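Local coordinates for UPF0403 protein yphP (Bacillus subtilis, PDB 3FHK), which acts as a dithiol bacilliredoxin with a CXC motif, removing bacillithiol from mixed disulfides formed on protein thiols during oxidative stress, at residues P18-L23 with F28-T33; E98-A103 with V119-R124; N39-A44 with A94-Y99. The protein carries 2 engineered substitutions. All blocks are in the same frame, centred on the assembly; numbering follows the deposited sequence. Where two conformers were deposited one is given.

Overall arrangement
All three contacts are built round one mixed sheet of thioredoxin type. Contact 1 fixes helix 2-24 to the outermost strand 29-30, combining buried L23 and F28 with a more accessible ion pair. Contact 2 lies by the other outermost strand, 117-122, its centre about 19 Å from that of contact 1, and relies on aromatic and CH-pi packing without a hydrogen bond across it. Contact 3 joins helices 34-43 and 90-97: buried methionines are its inner layer, and an exposed glutamate meets a tyrosine further out. Contacts 2 and 3 share E98 and Y99, while L31 and F40 pack together where contacts 1 and 3 meet.

Contact 1: residues P18-L23 with F28-T33; sequences PMRREL and FEELTT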
loop_
_atom_site.group_PDB
_atom_site.type_symbol
_atom_site.label_atom_id
_atom_site.label_comp_id
_atom_site.label_asym_id
_atom_site.label_seq_id
_atom_site.Cartn_x
_atom_site.Cartn_y
_atom_site.Cartn_z
ATOM N N PRO A 18 -19.915 1.340 5.951
ATOM C CA PRO A 18 -20.947 2.374 5.830
ATOM C C PRO A 18 -21.713 2.254 4.516
ATOM O O PRO A 18 -22.851 2.714 4.438
ATOM C CB PRO A 18 -20.136 3.682 5.856
ATOM C CG PRO A 18 -18.754 3.270 5.470
ATOM C CD PRO A 18 -18.584 1.941 6.129
ATOM N N MET A 19 -21.100 1.647 3.501
ATOM C CA MET A 19 -21.788 1.440 2.229
ATOM C C MET A 19 -22.874 0.377 2.373
ATOM O O MET A 19 -23.866 0.401 1.645
ATOM C CB MET A 19 -20.806 1.090 1.103
ATOM C CG MET A 19 -19.798 2.202 0.812
ATOM S SD MET A 19 -18.635 1.864 -0.548
ATOM C CE MET A 19 -17.279 2.927 -0.050
ATOM N N ARG A 20 -22.690 -0.544 3.318
ATOM C CA ARG A 20 -23.725 -1.528 3.645
ATOM C C ARG A 20 -24.784 -0.928 4.558
ATOM O O ARG A 20 -25.978 -0.975 4.262
ATOM C CB ARG A 20 -23.119 -2.749 4.334
ATOM C CG ARG A 20 -22.130 -3.503 3.474
ATOM C CD ARG A 20 -21.405 -4.571 4.270
ATOM N NE ARG A 20 -20.431 -5.282 3.448
ATOM C CZ ARG A 20 -20.661 -6.450 2.851
ATOM N NH1 ARG A 20 -21.835 -7.044 2.976
ATOM N NH2 ARG A 20 -19.714 -7.028 2.127
ATOM N N ARG A 21 -24.338 -0.373 5.678
ATOM C CA ARG A 21 -25.252 0.184 6.664
ATOM C C ARG A 21 -26.207 1.203 6.050
ATOM O O ARG A 21 -27.353 1.325 6.483
ATOM C CB ARG A 21 -24.483 0.803 7.824
ATOM C CG ARG A 21 -23.990 -0.199 8.843
ATOM C CD ARG A 21 -23.306 0.541 9.982
ATOM N NE ARG A 21 -22.756 -0.362 10.986
ATOM C CZ ARG A 21 -21.651 -0.109 11.685
ATOM N NH1 ARG A 21 -20.970 1.011 11.474
ATOM N NH2 ARG A 21 -21.215 -0.985 12.583
ATOM N N GLU A 22 -25.744 1.919 5.032
ATOM C CA GLU A 22 -26.618 2.853 4.337
ATOM C C GLU A 22 -27.937 2.184 3.927
ATOM O O GLU A 22 -29.003 2.777 4.083
ATOM C CB GLU A 22 -25.920 3.483 3.130
ATOM C CG GLU A 22 -26.827 4.398 2.319
ATOM C CD GLU A 22 -26.056 5.383 1.455
ATOM O OE1 GLU A 22 -24.807 5.328 1.471
ATOM O OE2 GLU A 22 -26.699 6.211 0.767
ATOM N N LEU A 23 -27.861 0.948 3.424
ATOM C CA LEU A 23 -29.058 0.181 3.080
ATOM C C LEU A 23 -29.647 -0.581 4.266
ATOM O O LEU A 23 -30.864 -0.571 4.469
ATOM C CB LEU A 23 -28.772 -0.804 1.933
ATOM C CG LEU A 23 -28.408 -0.165 0.591
ATOM C CD1 LEU A 23 -27.993 -1.217 -0.428
ATOM C CD2 LEU A 23 -29.574 0.675 0.067
ATOM N N PHE A 28 -33.191 -2.718 4.653
ATOM C CA PHE A 28 -32.801 -3.690 3.616
ATOM C C PHE A 28 -31.967 -4.804 4.229
ATOM O O PHE A 28 -30.914 -4.557 4.828
ATOM C CB PHE A 28 -32.032 -3.050 2.446
ATOM C CG PHE A 28 -32.868 -2.133 1.609
ATOM C CD1 PHE A 28 -33.390 -0.960 2.151
ATOM C CD2 PHE A 28 -33.139 -2.436 0.284
ATOM C CE1 PHE A 28 -34.174 -0.103 1.389
ATOM C CE2 PHE A 28 -33.916 -1.583 -0.495
ATOM C CZ PHE A 28 -34.438 -0.415 0.059
ATOM N N GLU A 29 -32.462 -6.028 4.091
ATOM C CA GLU A 29 -31.753 -7.199 4.579
ATOM C C GLU A 29 -30.604 -7.593 3.662
ATOM O O GLU A 29 -30.774 -7.750 2.447
ATOM C CB GLU A 29 -32.701 -8.383 4.742
ATOM C CG GLU A 29 -31.987 -9.659 5.135
ATOM C CD GLU A 29 -32.944 -10.740 5.576
ATOM O OE1 GLU A 29 -34.005 -10.391 6.136
ATOM O OE2 GLU A 29 -32.636 -11.933 5.368
ATOM N N GLU A 30 -29.435 -7.755 4.265
ATOM C CA GLU A 30 -28.250 -8.217 3.559
ATOM C C GLU A 30 -28.331 -9.709 3.269
ATOM O O GLU A 30 -28.609 -10.502 4.160
ATOM C CB GLU A 30 -26.998 -7.957 4.396
ATOM C CG GLU A 30 -26.310 -6.673 4.080
ATOM C CD GLU A 30 -24.898 -6.633 4.617
ATOM O OE1 GLU A 30 -24.710 -6.799 5.842
ATOM O OE2 GLU A 30 -23.974 -6.428 3.804
ATOM N N LEU A 31 -28.094 -10.087 2.019
ATOM C CA LEU A 31 -27.853 -11.491 1.707
ATOM C C LEU A 31 -26.416 -11.590 1.246
ATOM O O LEU A 31 -26.074 -11.144 0.163
ATOM C CB LEU A 31 -28.828 -11.996 0.652
ATOM C CG LEU A 31 -30.287 -11.699 1.026
ATOM C CD1 LEU A 31 -31.170 -11.703 -0.207
ATOM C CD2 LEU A 31 -30.810 -12.676 2.076
ATOM N N THR A 32 -25.568 -12.156 2.094
ATOM C CA THR A 32 -24.125 -12.077 1.911
ATOM C C THR A 32 -23.553 -13.416 1.443
ATOM O O THR A 32 -22.344 -13.581 1.279
ATOM C CB THR A 32 -23.463 -11.658 3.237
ATOM O OG1 THR A 32 -23.529 -12.748 4.166
ATOM C CG2 THR A 32 -24.197 -10.448 3.835
ATOM N N THR A 33 -24.455 -14.355 1.203
ATOM C CA THR A 33 -24.101 -15.740 0.958
ATOM C C THR A 33 -25.048 -16.354 -0.071
ATOM O O THR A 33 -26.245 -16.057 -0.087
ATOM C CB THR A 33 -24.171 -16.532 2.275
ATOM O OG1 THR A 33 -22.883 -16.516 2.907
ATOM C CG2 THR A 33 -24.595 -17.950 2.033
#
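The guanidinium of R20 meets the carboxylate of E30 at its edge, close to the guanidinium plane, with the two flat groups turned 68° apart. The third flat group, the F28 ring, has the carbonyl oxygen of L23 at an oblique position. In the ion pair the work is done by R20 NH1, which donates to E30 OE2 across a modelled 2.4 Å. That is shorter than a salt bridge normally allows, so the pairing is clear but the exact length is doubtful. R20 is extended from CG to NE and crosses the E30 side chain at about a right angle; R20 CD also lies near E30 OE2, at 3.2 Å. NH1 has a second acid in D89, so one nitrogen serves two carboxylates. T32 CG2 approaches the same nitrogen, R20 NH1, more loosely, at 4.2 Å.

Where helix 2-24 gives way to the chain leading into the strand, F28 N donates to L23 O at 3.2 Å. The donor stands above the carbonyl plane, not on a lone pair. With CG anti to the carbonyl carbon (chi1 -68°), F28 keeps its ring near L23 O while F28 CB touches L23 CB at 4.0 Å. Both side chains continue into the core against V51 and T68.

Here a helix is tied by a short connection to strand 29-30, which pairs with 80-85 at the border of the sheet; the strand order 1-3-2-4-5 is that of the thioredoxin fold.

Contact 2: residues E98-A103 with V119-R124; sequences EYFTGA and VHFIPR. Engineered in segment 98-103: A103 (natural residue Gln). With SO4 (sulfate ion), chain G.
F100 and A103 are the two ends of a type II beta turn that faces F121 on strand 117-122, an outermost strand of the thioredoxin-like sheet. The turn is closed by A103 N bonding to F100 O at 2.9 Å, and F100 is also the centre of an inverse gamma turn with a weak bond from T101 N to Y99 O. G102 has a positive phi (98°) at which a CB would run into the preceding carbonyl oxygen, so the turn calls for glycine there. In the other segment V119 and H120 are both set against L112, which makes a classic beta bulge at the start of the stretch that carries F121.

From H120 on, side chains alternate: H120 and I122 go to helix 132-146, whereas F121 is on the side of the loop, where it and F100 both pack on A111. In F121, CG anti to the backbone N (chi1 -166°) sends the ring toward F100 and A103. The rings of F100 and F121 form an offset edge-to-face pair, centroids 5.7 Å apart, with the edge of F121 turned to the face of F100 and the planes at 66°. The nearest atoms are F100 CD2 and F121 CE2, at 3.6 Å.

H120 lies on the side away from the loop: its ND1 donates in the ring plane to O1 of a sulfate ion, probably from the crystallisation liquor, at 2.9 Å, and NE2 bonds to N138. With the imidazole gone, as in an alanine here, N138 OD1 would probably lose this partner and the sulfate one of its donors.

A103, an engineered residue (glutamine in nature), sets its methyl over one face of F121 in a CH-pi contact, CB lying 4.0 Å from the F121 ring centroid and displaced toward the CZ rim.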
loop_
_atom_site.group_PDB
_atom_site.type_symbol
_atom_site.label_atom_id
_atom_site.label_comp_id
_atom_site.label_asym_id
_atom_site.label_seq_id
_atom_site.Cartn_x
_atom_site.Cartn_y
_atom_site.Cartn_z
ATOM N N GLU A 98 -28.888 -15.079 -10.961
ATOM C CA GLU A 98 -29.452 -16.262 -11.601
ATOM C C GLU A 98 -30.974 -16.186 -11.708
ATOM O O GLU A 98 -31.569 -16.809 -12.590
ATOM C CB GLU A 98 -29.060 -17.524 -10.841
ATOM C CG GLU A 98 -27.631 -17.984 -11.063
ATOM C CD GLU A 98 -27.314 -19.237 -10.271
ATOM O OE1 GLU A 98 -28.253 -19.819 -9.690
ATOM O OE2 GLU A 98 -26.134 -19.637 -10.221
ATOM N N TYR A 99 -31.595 -15.431 -10.805
ATOM C CA TYR A 99 -33.050 -15.297 -10.763
ATOM C C TYR A 99 -33.558 -14.220 -11.722
ATOM O O TYR A 99 -34.748 -14.185 -12.041
ATOM C CB TYR A 99 -33.515 -14.958 -9.338
ATOM C CG TYR A 99 -33.345 -16.077 -8.331
ATOM C CD1 TYR A 99 -34.374 -16.978 -8.073
ATOM C CD2 TYR A 99 -32.151 -16.243 -7.655
ATOM C CE1 TYR A 99 -34.212 -18.014 -7.157
ATOM C CE2 TYR A 99 -31.975 -17.269 -6.745
ATOM C CZ TYR A 99 -33.006 -18.146 -6.493
ATOM O OH TYR A 99 -32.814 -19.152 -5.576
ATOM N N PHE A 100 -32.662 -13.334 -12.159
ATOM C CA PHE A 100 -33.043 -12.207 -13.012
ATOM C C PHE A 100 -33.042 -12.634 -14.483
ATOM O O PHE A 100 -32.288 -12.094 -15.290
ATOM C CB PHE A 100 -32.093 -11.009 -12.823
ATOM C CG PHE A 100 -32.056 -10.450 -11.414
ATOM C CD1 PHE A 100 -33.030 -10.798 -10.476
ATOM C CD2 PHE A 100 -31.063 -9.549 -11.041
ATOM C CE1 PHE A 100 -32.998 -10.280 -9.195
ATOM C CE2 PHE A 100 -31.028 -9.010 -9.754
ATOM C CZ PHE A 100 -31.994 -9.375 -8.827
ATOM N N THR A 101 -33.882 -13.608 -14.820
ATOM C CA THR A 101 -33.896 -14.198 -16.162
ATOM C C THR A 101 -34.055 -13.125 -17.228
ATOM O O THR A 101 -34.944 -12.274 -17.154
ATOM C CB THR A 101 -35.036 -15.235 -16.314
ATOM O OG1 THR A 101 -35.113 -16.038 -15.130
ATOM C CG2 THR A 101 -34.800 -16.145 -17.527
ATOM N N GLY A 102 -33.173 -13.157 -18.214
ATOM C CA GLY A 102 -33.218 -12.188 -19.285
ATOM C C GLY A 102 -32.244 -11.047 -19.093
ATOM O O GLY A 102 -31.757 -10.475 -20.074
ATOM N N ALA A 103 -31.958 -10.714 -17.835
ATOM C CA ALA A 103 -31.112 -9.566 -17.533
ATOM C C ALA A 103 -29.625 -9.858 -17.642
ATOM O O ALA A 103 -29.158 -10.923 -17.254
ATOM C CB ALA A 103 -31.430 -9.018 -16.134
ATOM N N VAL A 119 -40.551 -8.273 -12.006
ATOM C CA VAL A 119 -41.629 -7.572 -12.698
ATOM C C VAL A 119 -41.191 -6.166 -13.112
ATOM O O VAL A 119 -41.869 -5.487 -13.884
ATOM C CB VAL A 119 -42.925 -7.503 -11.859
ATOM C CG1 VAL A 119 -43.495 -8.900 -11.621
ATOM C CG2 VAL A 119 -42.690 -6.743 -10.527
ATOM N N HIS A 120 -40.060 -5.721 -12.588
ATOM C CA HIS A 120 -39.481 -4.466 -13.047
ATOM C C HIS A 120 -37.991 -4.431 -12.755
ATOM O O HIS A 120 -37.559 -4.790 -11.672
ATOM C CB HIS A 120 -40.173 -3.258 -12.419
ATOM C CG HIS A 120 -39.736 -1.955 -13.008
ATOM N ND1 HIS A 120 -40.215 -1.487 -14.215
ATOM C CD2 HIS A 120 -38.842 -1.035 -12.576
ATOM C CE1 HIS A 120 -39.644 -0.328 -14.492
ATOM N NE2 HIS A 120 -38.811 -0.028 -13.517
ATOM N N PHE A 121 -37.208 -4.003 -13.731
ATOM C CA PHE A 121 -35.765 -4.069 -13.616
ATOM C C PHE A 121 -35.186 -2.686 -13.894
ATOM O O PHE A 121 -35.667 -1.972 -14.765
ATOM C CB PHE A 121 -35.199 -5.123 -14.581
ATOM C CG PHE A 121 -33.766 -5.498 -14.292
ATOM C CD1 PHE A 121 -32.736 -5.044 -15.099
ATOM C CD2 PHE A 121 -33.448 -6.291 -13.203
ATOM C CE1 PHE A 121 -31.418 -5.369 -14.817
ATOM C CE2 PHE A 121 -32.131 -6.619 -12.918
ATOM C CZ PHE A 121 -31.118 -6.156 -13.721
ATOM N N ILE A 122 -34.179 -2.295 -13.122
ATOM C CA ILE A 122 -33.490 -1.037 -13.353
ATOM C C ILE A 122 -32.000 -1.305 -13.477
ATOM O O ILE A 122 -31.302 -1.398 -12.476
ATOM C CB ILE A 122 -33.723 -0.046 -12.209
ATOM C CG1 ILE A 122 -35.223 0.143 -11.968
ATOM C CG2 ILE A 122 -33.054 1.294 -12.522
ATOM C CD1 ILE A 122 -35.535 0.960 -10.730
ATOM N N PRO A 123 -31.511 -1.453 -14.712
ATOM C CA PRO A 123 -30.091 -1.751 -14.893
ATOM C C PRO A 123 -29.253 -0.508 -14.616
ATOM O O PRO A 123 -29.795 0.592 -14.502
ATOM C CB PRO A 123 -30.002 -2.130 -16.369
ATOM C CG PRO A 123 -31.118 -1.385 -17.011
ATOM C CD PRO A 123 -32.218 -1.271 -15.992
ATOM N N ARG A 124 -27.944 -0.686 -14.520
ATOM C CA ARG A 124 -27.039 0.430 -14.286
ATOM C C ARG A 124 -27.260 1.629 -15.221
ATOM O O ARG A 124 -27.191 2.773 -14.783
ATOM C CB ARG A 124 -25.583 -0.028 -14.355
ATOM C CG ARG A 124 -24.625 1.121 -14.112
ATOM C CD ARG A 124 -23.173 0.743 -14.393
ATOM N NE ARG A 124 -22.316 1.927 -14.381
ATOM C CZ ARG A 124 -21.550 2.290 -13.358
ATOM N NH1 ARG A 124 -21.515 1.554 -12.257
ATOM N NH2 ARG A 124 -20.809 3.387 -13.438
HETATM S S SO4 G . -43.123 -2.101 -15.863
HETATM O O1 SO4 G . -41.874 -2.720 -16.302
HETATM O O2 SO4 G . -43.109 -0.702 -16.284
HETATM O O3 SO4 G . -44.273 -2.767 -16.474
HETATM O O4 SO4 G . -43.232 -2.203 -14.410
#

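Contact 3: residues N39-A44 with A94-Y99; sequences NFMEKA and AKMREY. With SO4 (sulfate ion), chain F.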
loop_
_atom_site.group_PDB
_atom_site.type_symbol
_atom_site.label_atom_id
_atom_site.label_comp_id
_atom_site.label_asym_id
_atom_site.label_seq_id
_atom_site.Cartn_x
_atom_site.Cartn_y
_atom_site.Cartn_z
ATOM N N ASN A 39 -32.208 -19.157 0.227
ATOM C CA ASN A 39 -33.157 -19.162 1.333
ATOM C C ASN A 39 -34.236 -18.112 1.173
ATOM O O ASN A 39 -35.422 -18.422 1.203
ATOM C CB ASN A 39 -32.438 -18.960 2.662
ATOM C CG ASN A 39 -32.289 -20.244 3.438
ATOM O OD1 ASN A 39 -33.281 -20.842 3.862
ATOM N ND2 ASN A 39 -31.047 -20.678 3.639
ATOM N N PHE A 40 -33.822 -16.862 1.007
ATOM C CA PHE A 40 -34.795 -15.801 0.853
ATOM C C PHE A 40 -35.652 -16.012 -0.394
ATOM O O PHE A 40 -36.871 -16.057 -0.307
ATOM C CB PHE A 40 -34.139 -14.421 0.798
ATOM C CG PHE A 40 -35.110 -13.338 0.449
ATOM C CD1 PHE A 40 -35.979 -12.833 1.417
ATOM C CD2 PHE A 40 -35.210 -12.868 -0.857
ATOM C CE1 PHE A 40 -36.908 -11.862 1.095
ATOM C CE2 PHE A 40 -36.130 -11.891 -1.187
ATOM C CZ PHE A 40 -36.986 -11.387 -0.213
ATOM N N MET A 41 -35.008 -16.132 -1.550
ATOM C CA MET A 41 -35.725 -16.202 -2.820
ATOM C C MET A 41 -36.693 -17.388 -2.913
ATOM O O MET A 41 -37.773 -17.252 -3.472
ATOM C CB MET A 41 -34.756 -16.170 -4.013
ATOM C CG MET A 41 -33.994 -14.846 -4.152
ATOM S SD MET A 41 -35.025 -13.445 -4.647
ATOM C CE MET A 41 -35.087 -13.678 -6.418
ATOM N N GLU A 42 -36.329 -18.536 -2.350
ATOM C CA GLU A 42 -37.239 -19.688 -2.392
ATOM C C GLU A 42 -38.430 -19.580 -1.428
ATOM O O GLU A 42 -39.341 -20.396 -1.478
ATOM C CB GLU A 42 -36.497 -21.013 -2.162
ATOM C CG GLU A 42 -35.395 -21.316 -3.175
ATOM C CD GLU A 42 -35.863 -21.261 -4.626
ATOM O OE1 GLU A 42 -37.013 -21.643 -4.922
ATOM O OE2 GLU A 42 -35.060 -20.843 -5.483
ATOM N N LYS A 43 -38.425 -18.577 -0.559
ATOM C CA LYS A 43 -39.514 -18.398 0.397
ATOM C C LYS A 43 -40.243 -17.072 0.196
ATOM O O LYS A 43 -41.343 -16.871 0.712
ATOM C CB LYS A 43 -38.989 -18.457 1.832
ATOM C CG LYS A 43 -38.232 -19.723 2.202
ATOM C CD LYS A 43 -37.704 -19.616 3.634
ATOM C CE LYS A 43 -36.727 -20.738 3.968
ATOM N N ALA A 44 -39.620 -16.161 -0.542
ATOM C CA ALA A 44 -40.159 -14.815 -0.702
ATOM C C ALA A 44 -41.617 -14.817 -1.158
ATOM O O ALA A 44 -42.001 -15.553 -2.066
ATOM C CB ALA A 44 -39.297 -13.998 -1.665
ATOM N N ALA A 94 -23.920 -13.295 -7.608
ATOM C CA ALA A 94 -23.996 -14.252 -8.724
ATOM C C ALA A 94 -25.235 -15.143 -8.615
ATOM O O ALA A 94 -25.896 -15.432 -9.606
ATOM C CB ALA A 94 -22.723 -15.116 -8.804
ATOM N N LYS A 95 -25.538 -15.563 -7.392
ATOM C CA LYS A 95 -26.742 -16.329 -7.092
ATOM C C LYS A 95 -28.040 -15.515 -7.277
ATOM O O LYS A 95 -29.006 -16.006 -7.847
ATOM C CB LYS A 95 -26.649 -16.897 -5.669
ATOM C CG LYS A 95 -27.888 -17.626 -5.184
ATOM C CD LYS A 95 -28.297 -18.712 -6.155
ATOM C CE LYS A 95 -27.146 -19.659 -6.423
ATOM N NZ LYS A 95 -27.619 -20.902 -7.093
ATOM N N MET A 96 -28.061 -14.281 -6.789
ATOM C CA MET A 96 -29.234 -13.441 -6.996
ATOM C C MET A 96 -29.481 -13.234 -8.490
ATOM O O MET A 96 -30.614 -13.331 -8.966
ATOM C CB MET A 96 -29.086 -12.095 -6.285
ATOM C CG MET A 96 -30.356 -11.259 -6.260
ATOM S SD MET A 96 -31.795 -12.162 -5.640
ATOM C CE MET A 96 -33.089 -11.046 -6.112
ATOM N N ARG A 97 -28.411 -12.967 -9.231
ATOM C CA ARG A 97 -28.533 -12.681 -10.656
ATOM C C ARG A 97 -29.103 -13.861 -11.448
ATOM O O ARG A 97 -29.758 -13.661 -12.468
ATOM C CB ARG A 97 -27.205 -12.169 -11.238
ATOM C CG ARG A 97 -26.838 -10.722 -10.785
ATOM C CD ARG A 97 -25.398 -10.355 -11.179
ATOM N NE ARG A 97 -25.145 -8.924 -11.065
ATOM C CZ ARG A 97 -23.934 -8.363 -11.070
ATOM N NH1 ARG A 97 -22.835 -9.106 -11.169
ATOM N NH2 ARG A 97 -23.816 -7.046 -10.954
ATOM N N GLU A 98 -28.888 -15.079 -10.961
ATOM C CA GLU A 98 -29.452 -16.262 -11.601
ATOM C C GLU A 98 -30.974 -16.186 -11.708
ATOM O O GLU A 98 -31.569 -16.809 -12.590
ATOM C CB GLU A 98 -29.060 -17.524 -10.841
ATOM C CG GLU A 98 -27.631 -17.984 -11.063
ATOM C CD GLU A 98 -27.314 -19.237 -10.271
ATOM O OE1 GLU A 98 -28.253 -19.819 -9.690
ATOM O OE2 GLU A 98 -26.134 -19.637 -10.221
ATOM N N TYR A 99 -31.595 -15.431 -10.805
ATOM C CA TYR A 99 -33.050 -15.297 -10.763
ATOM C C TYR A 99 -33.558 -14.220 -11.722
ATOM O O TYR A 99 -34.748 -14.185 -12.041
ATOM C CB TYR A 99 -33.515 -14.958 -9.338
ATOM C CG TYR A 99 -33.345 -16.077 -8.331
ATOM C CD1 TYR A 99 -34.374 -16.978 -8.073
ATOM C CD2 TYR A 99 -32.151 -16.243 -7.655
ATOM C CE1 TYR A 99 -34.212 -18.014 -7.157
ATOM C CE2 TYR A 99 -31.975 -17.269 -6.745
ATOM C CZ TYR A 99 -33.006 -18.146 -6.493
ATOM O OH TYR A 99 -32.814 -19.152 -5.576
HETATM S S SO4 F . -20.086 -6.670 -10.934
HETATM O O1 SO4 F . -19.191 -6.647 -12.085
HETATM O O2 SO4 F . -19.425 -5.981 -9.832
HETATM O O3 SO4 F . -21.315 -5.980 -11.328
HETATM O O4 SO4 F . -20.392 -8.035 -10.485
#
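Helices 34-43 and 90-97 lie next to each other on one face of the sheet, and M41 fills the seam between them by reaching over Y99 and on to M96. M41 CB sits over one face of the tyrosine ring in a CH-pi contact, 3.9 Å from the Y99 ring centroid. The chain then bends at chi2 and chi3 (-69° and -82°), which carries the terminal methyl along the ring to its root, with M41 CE 3.5 Å from Y99 CG. Between these two touches M41 SD stands above the same face, 5.0 Å from the Y99 centroid, a rather distant Met-aromatic contact. The two methionines cross at about a right angle. M41 CE and M96 CE are modelled tighter than van der Waals contact, but M96 was deposited in two conformers, so that closeness is doubtful.

This is the helical layer on one side of a thioredoxin-like sheet: M96 rests on V50 and V84, and F40 on V82. At the outer end of the seam the contact becomes polar. Y99 OH donates to E42 OE2 at 2.8 Å, meeting it on the anti side and 16° out of the carboxylate plane, while the oxygen lies at the ring's edge. The other carboxylate oxygen, E42 OE1, is paired with K116, whose charge probably helps keep E42 ionised.

Within the 94-99 segment K95 NZ bridges to E98 OE1 at 2.9 Å. R97, extended from CG to NE, presents its guanidinium edge-on to a sulfate ion, probably from the crystallisation liquor: R97 NH1 bonds to sulfate O4 at 2.8 Å and R97 NH2 to sulfate O3 at 2.7 Å.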